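Local coordinates for protein ribosome biogenesis Nep1 RNA methyltransferase (Archaeoglobus fulgidus, PDB 3O7B) that probably methylates N1 of a specific pseudouridine in 16S ribosomal RNA during ribosome biogenesis, using S-adenosyl-L-methionine as methyl donor, at residues Arg173-Arg178 against Phe212-Leu217. Residues are numbered along the deposited sequence; the frame is centred on the assembly and turned at random.
With SAH (S-adenosyl-L-homocysteine), chain C; TYR (tyrosine), chain B.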
# COMPACT_ATOMS: atom_id res chain seq x y z
N ARG A 173 10.24 11.80 12.69
CA ARG A 173 9.61 13.08 12.36
C ARG A 173 10.61 13.91 11.57
O ARG A 173 11.82 13.82 11.79
CB ARG A 173 9.20 13.94 13.58
CG ARG A 173 9.36 13.36 14.95
CD ARG A 173 9.28 14.50 15.99
NE ARG A 173 8.04 15.25 15.94
CZ ARG A 173 7.56 16.01 16.93
NH1 ARG A 173 8.23 16.12 18.07
NH2 ARG A 173 6.41 16.64 16.79
N GLU A 174 10.07 14.74 10.68
CA GLU A 174 10.86 15.62 9.83
C GLU A 174 11.83 16.50 10.62
O GLU A 174 12.97 16.68 10.20
CB GLU A 174 9.94 16.48 8.97
CG GLU A 174 10.68 17.39 8.00
CD GLU A 174 9.75 18.24 7.18
OE1 GLU A 174 8.51 18.03 7.25
OE2 GLU A 174 10.25 19.14 6.46
N LYS A 175 11.39 17.01 11.78
CA LYS A 175 12.21 17.94 12.57
C LYS A 175 13.30 17.26 13.41
O LYS A 175 14.06 17.92 14.12
CB LYS A 175 11.32 18.82 13.47
CG LYS A 175 10.56 18.05 14.55
CD LYS A 175 10.16 18.93 15.72
CE LYS A 175 11.30 19.05 16.72
NZ LYS A 175 10.82 19.24 18.11
N GLY A 176 13.36 15.93 13.34
CA GLY A 176 14.33 15.15 14.10
C GLY A 176 15.76 15.24 13.61
O GLY A 176 16.08 16.03 12.71
N GLY A 177 16.61 14.40 14.18
CA GLY A 177 18.04 14.47 13.93
C GLY A 177 18.58 13.44 12.95
O GLY A 177 17.84 12.57 12.47
N ARG A 178 19.87 13.56 12.67
CA ARG A 178 20.56 12.69 11.72
C ARG A 178 21.42 11.69 12.46
O ARG A 178 22.31 12.06 13.24
CB ARG A 178 21.41 13.53 10.76
CG ARG A 178 20.60 14.54 9.97
CD ARG A 178 21.50 15.46 9.16
NE ARG A 178 22.27 14.72 8.15
CZ ARG A 178 22.94 15.29 7.16
NH1 ARG A 178 22.95 16.61 7.02
NH2 ARG A 178 23.61 14.53 6.29
N PHE A 212 12.71 9.34 24.29
CA PHE A 212 12.76 9.01 22.87
C PHE A 212 13.78 9.83 22.13
O PHE A 212 14.21 10.90 22.59
CB PHE A 212 11.39 9.11 22.19
CG PHE A 212 10.81 10.50 22.10
CD1 PHE A 212 11.08 11.32 21.00
CD2 PHE A 212 9.94 10.98 23.07
CE1 PHE A 212 10.52 12.59 20.90
CE2 PHE A 212 9.37 12.24 22.97
CZ PHE A 212 9.66 13.05 21.89
N LYS A 213 14.18 9.31 20.97
CA LYS A 213 15.07 10.00 20.06
C LYS A 213 14.28 10.31 18.80
O LYS A 213 13.60 9.42 18.28
CB LYS A 213 16.24 9.10 19.71
CG LYS A 213 17.20 9.70 18.70
CD LYS A 213 18.44 8.84 18.54
CE LYS A 213 19.36 8.91 19.76
NZ LYS A 213 20.42 7.86 19.69
N GLU A 214 14.35 11.55 18.33
CA GLU A 214 13.64 11.96 17.12
C GLU A 214 14.55 11.83 15.93
O GLU A 214 15.65 12.40 15.92
CB GLU A 214 13.17 13.40 17.19
CG GLU A 214 12.24 13.70 18.31
CD GLU A 214 11.77 15.13 18.28
OE1 GLU A 214 12.54 15.99 17.79
OE2 GLU A 214 10.65 15.38 18.75
N VAL A 215 14.08 11.10 14.92
CA VAL A 215 14.91 10.77 13.76
C VAL A 215 14.27 11.29 12.48
O VAL A 215 13.08 11.03 12.20
CB VAL A 215 15.13 9.23 13.63
CG1 VAL A 215 16.06 8.91 12.46
CG2 VAL A 215 15.66 8.64 14.95
N SER A 216 15.04 12.07 11.73
CA SER A 216 14.59 12.60 10.45
C SER A 216 15.23 11.82 9.30
O SER A 216 16.39 11.41 9.38
CB SER A 216 14.91 14.09 10.32
OG SER A 216 14.44 14.58 9.07
N LEU A 217 14.46 11.60 8.25
CA LEU A 217 14.99 10.98 7.03
C LEU A 217 15.43 12.03 6.01
O LEU A 217 16.16 11.72 5.07
CB LEU A 217 13.95 10.06 6.39
CG LEU A 217 13.50 8.87 7.24
CD1 LEU A 217 12.43 8.08 6.49
CD2 LEU A 217 14.68 7.97 7.62
N SAH C . 3.28 15.65 10.25
CA SAH C . 2.98 15.34 8.82
CB SAH C . 1.72 14.49 8.74
CG SAH C . 1.98 13.01 8.96
SD SAH C . 3.17 12.31 7.78
C SAH C . 2.84 16.61 7.98
O SAH C . 3.07 17.71 8.46
C5' SAH C . 3.32 10.58 8.33
C4' SAH C . 4.47 10.21 9.25
O4' SAH C . 5.68 10.03 8.53
C3' SAH C . 4.83 11.26 10.29
O3' SAH C . 3.93 11.26 11.36
C2' SAH C . 6.22 10.84 10.67
O2' SAH C . 6.17 9.73 11.58
C1' SAH C . 6.80 10.34 9.36
N9 SAH C . 7.62 11.32 8.60
C8 SAH C . 7.19 12.20 7.63
N7 SAH C . 8.28 12.88 7.16
C5 SAH C . 9.38 12.42 7.79
C6 SAH C . 10.72 12.76 7.72
N6 SAH C . 11.16 13.71 6.87
N1 SAH C . 11.63 12.10 8.51
C2 SAH C . 11.22 11.13 9.40
N3 SAH C . 9.88 10.81 9.48
C4 SAH C . 8.97 11.45 8.71
N TYR B . 19.50 11.63 3.87
CA TYR B . 19.88 12.99 4.33
C TYR B . 21.28 13.34 3.85
O TYR B . 22.14 12.46 3.69
CB TYR B . 19.81 13.07 5.86
CG TYR B . 19.21 14.34 6.42
CD1 TYR B . 19.67 15.60 6.02
CD2 TYR B . 18.18 14.30 7.37
CE1 TYR B . 19.13 16.77 6.54
CE2 TYR B . 17.63 15.46 7.90
CZ TYR B . 18.11 16.70 7.48
OH TYR B . 17.57 17.86 7.99
OXT TYR B . 21.61 14.51 3.61
O HOH W 1 11.13 17.20 20.68
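OE2 of E214 accepts two bonds: one from NH1 of R173 at 2.6 Å, the other from a water. The arginine comes in on the syn side of the carboxylate, with OE2 at the edge of the guanidinium and close to its plane, yet the two flat groups stand almost perpendicular, 89° apart. CD of K175 lies over the centre of one guanidinium face; from there the chain bends at chi3 (-84°), carrying CE and NZ toward OE1 of E214, with NZ 3.7 Å from OE1 in a long salt bridge. Replacing E214 with an alanine would probably leave R173 and K175 without their shared counter-charge and the guanidinium freer to turn.

Beyond the charged groups the backbones lock together. Residues 173-176 form a type I turn, and G177 beyond it bridges V215: its N reaches E214 O at 2.8 Å, almost straight at 178°, while its O accepts from S216 N. G176 CA packs 3.6 Å from E214 O. S216 OG donates to E174 O at 2.8 Å and is also hydrogen-bonded to G218 N.

R173 N donates to V215 O, and just past this bond L217 N meets N1 of the S-adenosylhomocysteine adenine at 2.9 Å. The end of strand 212-215 with the residues just after it, and the loop after strand 168-172, together form part of the cofactor pocket of this SPOUT methyltransferase: the backbone bonds between them are consistent with holding L217 N in place to meet adenine N1, while the charges pair off at the far end of the contact.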